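Local coordinates for protein putative short-chain dehydrogenase/reductase (Burkholderia xenovorans, PDB 5IZ4) that binds ADP in a Rossmann-type nucleotide pocket and is probably a nicotinamide-dependent oxidoreductase, possibly acting on 3-oxoacyl-[acyl-carrier-protein], at residues Leu32-Ala37 with Ile95-Asn100; His83-Val88 with Arg137-Leu142; Ser159-Leu164 with Asn264-Gly269; Ala239-Leu244 with Ile260-Gly265. All coordinates share one frame; numbering follows the deposited sequence.

Following the chain from the N terminus, helix 25-36 opens contact 1 and helix 78-92 opens contact 2. Strand 97-100 then closes contact 1, and helix 118-146 closes contact 2, so these two loops cross. They also touch, since Ile95 packs against Val85, Val88 and Leu142. Contact 3 opens after strand 153-158 and closes at the C-terminal turn; contact 4, in which helix 238-250 meets strand 259-262, opens within that loop, and both end on the same stretch, sharing Asn264 and Gly265. Contact 1 is joined to contact 4 by the salt bridge between Arg33 and Glu243. Together they tie helices on the two sides of the parallel sheet, and the C-terminal turn, to the Rossmann core.

Contact 1: Leu32-Ala37 with Ile95-Asn100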
# COMPACT_ATOMS: atom_id res chain seq x y z
N LEU A 32 25.81 14.85 -11.39
CA LEU A 32 26.52 14.43 -12.59
C LEU A 32 25.55 14.05 -13.70
O LEU A 32 25.74 14.43 -14.87
CB LEU A 32 27.45 13.27 -12.26
CG LEU A 32 28.36 12.81 -13.41
CD1 LEU A 32 29.16 13.98 -13.98
CD2 LEU A 32 29.29 11.69 -12.95
N ARG A 33 24.49 13.31 -13.37
CA ARG A 33 23.55 12.86 -14.39
C ARG A 33 22.84 14.04 -15.04
O ARG A 33 22.64 14.06 -16.26
CB ARG A 33 22.53 11.89 -13.79
CG ARG A 33 21.53 11.37 -14.82
CD ARG A 33 22.26 10.62 -15.91
NE ARG A 33 21.39 10.13 -16.99
CZ ARG A 33 21.06 10.86 -18.06
NH1 ARG A 33 21.49 12.11 -18.17
NH2 ARG A 33 20.29 10.34 -19.00
N PHE A 34 22.43 15.03 -14.24
CA PHE A 34 21.83 16.22 -14.83
C PHE A 34 22.85 16.99 -15.66
O PHE A 34 22.52 17.52 -16.73
CB PHE A 34 21.20 17.10 -13.75
CG PHE A 34 19.78 16.68 -13.38
CD1 PHE A 34 19.56 15.63 -12.52
CD2 PHE A 34 18.69 17.34 -13.92
CE1 PHE A 34 18.27 15.23 -12.20
CE2 PHE A 34 17.39 16.95 -13.61
CZ PHE A 34 17.18 15.89 -12.74
N ALA A 35 24.11 17.04 -15.21
CA ALA A 35 25.16 17.67 -16.00
C ALA A 35 25.32 16.98 -17.36
O ALA A 35 25.50 17.64 -18.39
CB ALA A 35 26.48 17.67 -15.23
N GLN A 36 25.27 15.65 -17.37
CA GLN A 36 25.38 14.90 -18.61
C GLN A 36 24.21 15.18 -19.55
O GLN A 36 24.35 15.02 -20.77
CB GLN A 36 25.48 13.40 -18.29
CG GLN A 36 26.85 13.05 -17.72
CD GLN A 36 26.90 11.72 -17.00
OE1 GLN A 36 25.87 11.17 -16.60
NE2 GLN A 36 28.11 11.19 -16.82
N ALA A 37 23.07 15.59 -19.01
CA ALA A 37 21.91 15.94 -19.81
C ALA A 37 21.96 17.36 -20.34
O ALA A 37 21.04 17.77 -21.07
CB ALA A 37 20.64 15.74 -18.97
N ILE A 95 14.53 27.67 -11.70
CA ILE A 95 14.74 26.36 -11.10
C ILE A 95 13.76 25.40 -11.77
O ILE A 95 12.55 25.62 -11.72
CB ILE A 95 14.54 26.33 -9.58
CG1 ILE A 95 15.58 27.22 -8.87
CG2 ILE A 95 14.61 24.87 -9.06
CD1 ILE A 95 15.32 27.39 -7.37
N ASP A 96 14.28 24.37 -12.42
CA ASP A 96 13.43 23.42 -13.12
C ASP A 96 13.28 22.10 -12.38
O ASP A 96 12.33 21.35 -12.66
CB ASP A 96 13.97 23.17 -14.53
CG ASP A 96 13.98 24.43 -15.37
OD1 ASP A 96 14.92 25.24 -15.23
OD2 ASP A 96 13.03 24.62 -16.15
N ALA A 97 14.18 21.79 -11.45
CA ALA A 97 14.09 20.58 -10.66
C ALA A 97 14.84 20.79 -9.35
O ALA A 97 15.87 21.47 -9.34
CB ALA A 97 14.67 19.37 -11.40
N LEU A 98 14.32 20.22 -8.27
CA LEU A 98 14.99 20.20 -6.97
C LEU A 98 15.08 18.74 -6.55
O LEU A 98 14.05 18.05 -6.50
CB LEU A 98 14.21 21.01 -5.93
CG LEU A 98 14.63 20.79 -4.48
CD1 LEU A 98 16.04 21.33 -4.24
CD2 LEU A 98 13.62 21.47 -3.55
N ILE A 99 16.28 18.27 -6.26
CA ILE A 99 16.50 16.89 -5.80
C ILE A 99 16.99 16.98 -4.35
O ILE A 99 18.13 17.39 -4.09
CB ILE A 99 17.50 16.13 -6.68
CG1 ILE A 99 17.34 16.50 -8.16
CG2 ILE A 99 17.32 14.62 -6.49
CD1 ILE A 99 16.03 16.04 -8.81
N ASN A 100 16.13 16.60 -3.41
CA ASN A 100 16.44 16.69 -1.98
C ASN A 100 17.19 15.44 -1.54
O ASN A 100 16.58 14.45 -1.13
CB ASN A 100 15.16 16.88 -1.17
CG ASN A 100 14.55 18.25 -1.35
OD1 ASN A 100 15.19 19.26 -1.07
ND2 ASN A 100 13.31 18.31 -1.84
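The helix that follows the first strand of the Rossmann fold packs here over a strand at the middle of the parallel sheet, with Phe34 of helix 25-36 reaching down to Ala97 and Ile99 of strand 97-100. The backbones stay well apart, the nearest alpha carbons being those of Phe34 and Ala97 at 9.8 Å, and the far end of one aromatic ring bridges the gap. Phe34 CZ lies 4.1 Å from Ile99 CD1, and CE1 is just as near to that methyl, so the methyl sits obliquely off the CE1-CZ end of the ring. At the other flank of CZ, Phe34 CE2 comes to 4.3 Å from Ala97 CB, again obliquely. In Ile99 the CG1 branch stands anti to the carbonyl carbon (chi1 -37°), and it carries CD1 out from the sheet to meet the phenyl group, which comes from the opposite direction.

Ala97 and Ile99 are two residues apart and so rise from the same face of the strand, forming a short apolar floor. The ring is hemmed in further by edge-to-face packing with Trp39 and Trp246, and it also touches Cys17 of strand 16-20 and Thr249 of helix 238-250. This wholly apolar contact is buried inside the subunit. Such packing belongs to the nucleotide-binding Rossmann fold of the short-chain dehydrogenases, in which helix 25-36 follows the glycine-rich loop and strand 97-100 runs into Cys101, Ala102 and Gly103 of the ADP pocket.

Contact 2: His83-Val88 with Arg137-Leu142; sequences HAVDMV and RAAVPL
The flat group at the heart of this contact is the peptide joining Ala138 to Ala139, with Val85 CG2 lying over one of its faces. This methyl sits above the carbonyl carbon and the C-N bond, 3.8 Å from Ala138 C and 3.9 Å from Ala139 N. Val85 CG1, on the same side, stands beyond the oxygen, 3.6 Å from Ala138 O and tilted out of the peptide plane. Past the rim of the peptide, CG2 also meets two side-chain methyls, Ala138 CB at 3.8 Å and Ala139 CB at 4.3 Å. The valine holds CG1 anti to the backbone N (chi1 167°), which turns this methyl toward the later turn of the other helix. There Leu142 slides past it in the opposite direction, its CD1 4.2 Å from Val85 CG1.

With only methyls at 138 and 139, Val85 reaches the backbone itself; the local axes pass 9.3 Å apart, inclined by 28° and running in nearly the same direction. Helix 118-146 is kinked here: Pro141 has no N-H to offer, and Leu142 N makes no bond to the preceding turn. Ile95 packs beside Val85 and Leu142, joining both helices to the segment leading into strand 97-100. Arg137 forms a salt bridge with Asp78 and bonds to the carbonyl oxygens of Phe113 and Ile116 of the second subunit. The chemistry between the two segments is therefore plain dispersion and the exclusion of water, its specificity lying in shape: a branched side chain against a peptide flanked by two small methyls.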
# COMPACT_ATOMS: atom_id res chain seq x y z
N HIS A 83 18.73 31.49 1.39
CA HIS A 83 19.94 32.05 0.79
C HIS A 83 20.38 31.23 -0.41
O HIS A 83 20.81 31.79 -1.43
CB HIS A 83 21.06 32.13 1.82
CG HIS A 83 22.30 32.78 1.31
ND1 HIS A 83 23.27 32.09 0.61
CD2 HIS A 83 22.74 34.06 1.40
CE1 HIS A 83 24.25 32.92 0.29
NE2 HIS A 83 23.96 34.12 0.76
N ALA A 84 20.30 29.90 -0.31
CA ALA A 84 20.71 29.04 -1.41
C ALA A 84 19.87 29.31 -2.66
O ALA A 84 20.41 29.45 -3.77
CB ALA A 84 20.61 27.57 -0.99
N VAL A 85 18.55 29.40 -2.49
CA VAL A 85 17.68 29.68 -3.63
C VAL A 85 17.96 31.07 -4.17
O VAL A 85 17.93 31.29 -5.39
CB VAL A 85 16.21 29.48 -3.24
CG1 VAL A 85 15.29 30.06 -4.29
CG2 VAL A 85 15.93 27.99 -3.03
N ASP A 86 18.25 32.04 -3.29
CA ASP A 86 18.61 33.38 -3.76
C ASP A 86 19.85 33.34 -4.63
O ASP A 86 19.93 34.06 -5.63
CB ASP A 86 18.84 34.32 -2.57
CG ASP A 86 17.56 34.78 -1.93
OD1 ASP A 86 16.48 34.58 -2.54
OD2 ASP A 86 17.62 35.35 -0.82
N MET A 87 20.84 32.52 -4.26
CA MET A 87 22.06 32.42 -5.06
C MET A 87 21.76 31.85 -6.44
O MET A 87 22.28 32.34 -7.45
CB MET A 87 23.11 31.58 -4.32
CG MET A 87 24.44 31.44 -5.05
SD MET A 87 25.64 30.37 -4.21
CE MET A 87 25.60 31.08 -2.56
N VAL A 88 20.93 30.81 -6.49
CA VAL A 88 20.54 30.21 -7.76
C VAL A 88 19.72 31.19 -8.59
O VAL A 88 19.93 31.32 -9.81
CB VAL A 88 19.76 28.91 -7.50
CG1 VAL A 88 19.30 28.27 -8.82
CG2 VAL A 88 20.62 27.94 -6.69
N ARG A 137 10.04 24.35 0.03
CA ARG A 137 9.30 25.61 0.16
C ARG A 137 10.07 26.78 -0.41
O ARG A 137 9.49 27.65 -1.09
CB ARG A 137 8.96 25.87 1.63
CG ARG A 137 8.33 27.26 1.86
CD ARG A 137 7.88 27.49 3.32
NE ARG A 137 9.00 27.47 4.27
CZ ARG A 137 8.86 27.43 5.59
NH1 ARG A 137 7.65 27.43 6.13
NH2 ARG A 137 9.94 27.41 6.37
N ALA A 138 11.38 26.85 -0.14
CA ALA A 138 12.17 27.98 -0.64
C ALA A 138 12.21 28.01 -2.16
O ALA A 138 12.21 29.10 -2.75
CB ALA A 138 13.59 27.92 -0.07
N ALA A 139 12.20 26.85 -2.80
CA ALA A 139 12.29 26.71 -4.25
C ALA A 139 10.95 26.82 -4.96
O ALA A 139 10.94 27.01 -6.18
CB ALA A 139 12.93 25.36 -4.62
N VAL A 140 9.84 26.71 -4.23
CA VAL A 140 8.52 26.64 -4.87
C VAL A 140 8.23 27.84 -5.77
O VAL A 140 7.75 27.64 -6.90
CB VAL A 140 7.43 26.42 -3.81
CG1 VAL A 140 6.09 26.96 -4.28
CG2 VAL A 140 7.32 24.94 -3.44
N PRO A 141 8.47 29.09 -5.36
CA PRO A 141 8.16 30.21 -6.28
C PRO A 141 8.85 30.08 -7.63
O PRO A 141 8.19 30.22 -8.67
CB PRO A 141 8.63 31.44 -5.49
CG PRO A 141 8.40 31.06 -4.06
CD PRO A 141 8.78 29.58 -4.00
N LEU A 142 10.15 29.79 -7.64
CA LEU A 142 10.85 29.64 -8.92
C LEU A 142 10.43 28.37 -9.65
O LEU A 142 10.33 28.37 -10.89
CB LEU A 142 12.36 29.66 -8.70
CG LEU A 142 12.98 31.06 -8.71
CD1 LEU A 142 14.44 31.00 -8.28
CD2 LEU A 142 12.85 31.66 -10.10

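Contact 3: Ser159-Leu164 with Asn264-Gly269; sequences SSLAGL and NGLLLG
Leu161, which directly follows the N-cap Ser160, faces Leu266 and Leu267 of the C-terminal turn. From CB, which points toward that turn, a chi1 of 175° carries CG away from the residue's own N, and the chain then forks between the two leucines. The CD1 branch goes to Leu267, 3.6 Å from its CD2 and 3.8 Å from its CG, with the two side chains sliding past each other in opposite directions. The CD2 branch meets Leu266 at about a right angle, 3.9 Å from Leu266 CD1 and 4.1 Å from Leu266 CB; it also rests on the CB of Glu263. One turn later Leu164 adds a looser touch, its CD1 4.4 Å from Leu267 CD1.

Ser160 fixes the start of the helix, its OG accepting from Ala162 N at 3.0 Å with an angle of 158°, and its side chain touches Tyr173 and Lys177, which form a YxxxK sequence like that of the family's active site. On the other segment, Leu266 to Leu268 form a single 3-10 turn after Gly265. Leu268 O is held by Arg189 of the third subunit, and Gly163 O by Thr182 of the second. The leucines thus join helix 161-165 to the C-terminal turn, with Ala261 of strand 259-262, the outermost of this chain's sheet, lying against both Leu164 and Leu267.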
# COMPACT_ATOMS: atom_id res chain seq x y z
N SER A 159 13.91 9.34 -0.26
CA SER A 159 13.48 8.70 0.98
C SER A 159 14.29 7.42 1.16
O SER A 159 15.50 7.41 0.86
CB SER A 159 11.97 8.45 0.93
OG SER A 159 11.49 7.94 2.15
N SER A 160 13.66 6.33 1.60
CA SER A 160 14.39 5.09 1.85
C SER A 160 13.39 3.95 1.97
O SER A 160 12.26 4.15 2.43
CB SER A 160 15.23 5.16 3.13
OG SER A 160 15.83 3.90 3.44
N LEU A 161 13.83 2.75 1.56
CA LEU A 161 13.11 1.53 1.92
C LEU A 161 12.72 1.53 3.39
O LEU A 161 11.64 1.04 3.76
CB LEU A 161 13.97 0.31 1.59
CG LEU A 161 13.43 -1.05 2.01
CD1 LEU A 161 12.09 -1.29 1.35
CD2 LEU A 161 14.42 -2.15 1.65
N ALA A 162 13.58 2.09 4.25
CA ALA A 162 13.28 2.13 5.68
C ALA A 162 11.96 2.84 5.96
O ALA A 162 11.27 2.48 6.93
CB ALA A 162 14.42 2.84 6.44
N GLY A 163 11.61 3.86 5.18
CA GLY A 163 10.34 4.55 5.40
C GLY A 163 9.15 3.68 5.07
O GLY A 163 8.07 3.85 5.65
N LEU A 164 9.33 2.72 4.16
CA LEU A 164 8.25 1.85 3.74
C LEU A 164 7.98 0.74 4.74
O LEU A 164 6.82 0.46 5.06
CB LEU A 164 8.58 1.25 2.37
CG LEU A 164 8.62 2.26 1.23
CD1 LEU A 164 9.06 1.56 -0.07
CD2 LEU A 164 7.25 2.91 1.07
N ASN A 264 16.21 -3.78 -5.21
CA ASN A 264 16.78 -5.06 -5.61
C ASN A 264 15.92 -6.24 -5.14
O ASN A 264 16.43 -7.35 -4.93
CB ASN A 264 18.22 -5.18 -5.12
CG ASN A 264 19.10 -4.15 -5.78
OD1 ASN A 264 19.26 -4.17 -7.00
ND2 ASN A 264 19.63 -3.20 -5.00
N GLY A 265 14.62 -6.01 -4.98
CA GLY A 265 13.70 -7.07 -4.64
C GLY A 265 13.50 -7.32 -3.15
O GLY A 265 12.76 -8.24 -2.79
N LEU A 266 14.13 -6.53 -2.27
CA LEU A 266 14.04 -6.84 -0.85
C LEU A 266 12.59 -6.87 -0.36
O LEU A 266 12.27 -7.64 0.56
CB LEU A 266 14.85 -5.82 -0.03
CG LEU A 266 16.37 -6.03 -0.05
CD1 LEU A 266 17.08 -4.84 0.60
CD2 LEU A 266 16.75 -7.32 0.65
N LEU A 267 11.71 -6.06 -0.95
CA LEU A 267 10.31 -6.07 -0.53
C LEU A 267 9.63 -7.40 -0.83
O LEU A 267 8.60 -7.71 -0.20
CB LEU A 267 9.53 -4.94 -1.21
CG LEU A 267 9.83 -3.52 -0.71
CD1 LEU A 267 9.31 -2.50 -1.72
CD2 LEU A 267 9.21 -3.29 0.66
N LEU A 268 10.17 -8.20 -1.75
CA LEU A 268 9.61 -9.51 -2.03
C LEU A 268 9.96 -10.55 -0.98
O LEU A 268 9.36 -11.63 -0.97
CB LEU A 268 10.09 -10.00 -3.40
CG LEU A 268 9.69 -9.12 -4.58
CD1 LEU A 268 10.53 -9.50 -5.79
CD2 LEU A 268 8.22 -9.28 -4.88
N GLY A 269 10.90 -10.25 -0.09
CA GLY A 269 11.29 -11.17 0.96
C GLY A 269 12.73 -11.64 0.80
O GLY A 269 13.25 -11.67 -0.31

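Contact 4: Ala239-Leu244 with Ile260-Gly265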
# COMPACT_ATOMS: atom_id res chain seq x y z
N ALA A 239 24.63 5.91 -9.10
CA ALA A 239 24.23 6.30 -10.45
C ALA A 239 22.83 5.82 -10.82
O ALA A 239 22.11 6.52 -11.55
CB ALA A 239 25.25 5.79 -11.46
N GLU A 240 22.41 4.64 -10.35
CA GLU A 240 21.08 4.12 -10.67
C GLU A 240 19.98 4.99 -10.06
O GLU A 240 18.90 5.16 -10.65
CB GLU A 240 20.91 2.70 -10.14
CG GLU A 240 21.93 1.69 -10.59
CD GLU A 240 21.92 0.47 -9.70
OE1 GLU A 240 20.84 0.15 -9.14
OE2 GLU A 240 22.99 -0.16 -9.52
N ILE A 241 20.23 5.50 -8.86
CA ILE A 241 19.23 6.35 -8.22
C ILE A 241 19.17 7.70 -8.93
O ILE A 241 18.09 8.29 -9.08
CB ILE A 241 19.53 6.51 -6.72
CG1 ILE A 241 19.78 5.13 -6.09
CG2 ILE A 241 18.37 7.22 -6.01
CD1 ILE A 241 18.62 4.13 -6.27
N ALA A 242 20.33 8.20 -9.37
CA ALA A 242 20.38 9.39 -10.20
C ALA A 242 19.59 9.21 -11.49
O ALA A 242 18.87 10.12 -11.92
CB ALA A 242 21.84 9.75 -10.52
N GLU A 243 19.71 8.04 -12.13
CA GLU A 243 18.94 7.79 -13.35
C GLU A 243 17.45 7.89 -13.08
O GLU A 243 16.69 8.44 -13.89
CB GLU A 243 19.24 6.40 -13.93
CG GLU A 243 20.55 6.25 -14.69
CD GLU A 243 20.63 7.08 -15.98
OE1 GLU A 243 21.77 7.41 -16.36
OE2 GLU A 243 19.59 7.37 -16.60
N LEU A 244 17.00 7.34 -11.95
CA LEU A 244 15.59 7.42 -11.60
C LEU A 244 15.16 8.87 -11.34
O LEU A 244 14.09 9.29 -11.77
CB LEU A 244 15.33 6.53 -10.38
CG LEU A 244 13.93 6.30 -9.82
CD1 LEU A 244 12.97 5.73 -10.86
CD2 LEU A 244 14.03 5.36 -8.63
N ILE A 260 8.75 5.55 -5.34
CA ILE A 260 9.27 4.52 -6.23
C ILE A 260 10.36 3.75 -5.50
O ILE A 260 11.40 4.33 -5.15
CB ILE A 260 9.84 5.12 -7.53
CG1 ILE A 260 8.86 6.12 -8.14
CG2 ILE A 260 10.17 4.01 -8.52
CD1 ILE A 260 7.56 5.50 -8.54
N ALA A 261 10.15 2.45 -5.28
CA ALA A 261 11.11 1.62 -4.56
C ALA A 261 12.08 0.97 -5.55
O ALA A 261 11.66 0.29 -6.49
CB ALA A 261 10.39 0.55 -3.74
N ALA A 262 13.37 1.19 -5.33
CA ALA A 262 14.44 0.61 -6.14
C ALA A 262 15.36 -0.08 -5.13
O ALA A 262 16.31 0.52 -4.62
CB ALA A 262 15.16 1.67 -6.96
N GLU A 263 15.04 -1.34 -4.81
CA GLU A 263 15.64 -1.99 -3.65
C GLU A 263 16.05 -3.42 -3.94
O GLU A 263 16.20 -4.21 -3.00
CB GLU A 263 14.68 -1.96 -2.44
CG GLU A 263 13.18 -2.10 -2.76
CD GLU A 263 12.83 -3.35 -3.57
OE1 GLU A 263 13.25 -3.46 -4.75
OE2 GLU A 263 12.11 -4.22 -3.03
N ASN A 264 16.21 -3.78 -5.21
CA ASN A 264 16.78 -5.06 -5.61
C ASN A 264 15.92 -6.24 -5.14
O ASN A 264 16.43 -7.35 -4.93
CB ASN A 264 18.22 -5.18 -5.12
CG ASN A 264 19.10 -4.15 -5.78
OD1 ASN A 264 19.26 -4.17 -7.00
ND2 ASN A 264 19.63 -3.20 -5.00
N GLY A 265 14.62 -6.01 -4.98
CA GLY A 265 13.70 -7.07 -4.64
C GLY A 265 13.50 -7.32 -3.15
O GLY A 265 12.76 -8.24 -2.79
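Helix 239-244 runs almost antiparallel to strand 260-262, their local axes 10.5 Å apart at an angle of 158°. Leu244 and Ile241, one turn apart, bridge the gap. A chi1 of -175° extends Leu244 out from the helix and sets its fork over Ile260, whose CG2 lies 4.0 Å from Leu244 CD1 and 4.1 Å from Leu244 CD2. The same CD2 also reaches along the strand to Ala262 CB, at 4.2 Å. In the Ile260 conformer described here CG2 does the touching, while the CG1 branch leads away from the helix. Ile241 approaches Ala262 from the preceding helical turn, its CD1 4.3 Å from Ala262 CB.

The strand alternates as expected: Ile260 and Ala262 face the helix, and Ala261 faces away from it. Beyond the strand, Glu263 folds back on its own turn. Its OE1 accepts from Gly265 N at 2.9 Å, from a donor about 50° out of the carboxylate plane, while OE2 accepts from Leu267 N. One carboxylate thus grips two backbone N-H groups, and may gain some stabilisation as an anion from them.

Ile241 also packs against Ile26, a residue of the ADP site, and Leu244 against Phe247 of the third subunit. Between helix and strand the chemistry is purely aliphatic: helix 238-250 meets the strand through methyl groups, and polar bonds lie around this apolar contact, Glu240 with Arg234, Glu243 with Arg33, and Asn264 with Arg234 and Ser236.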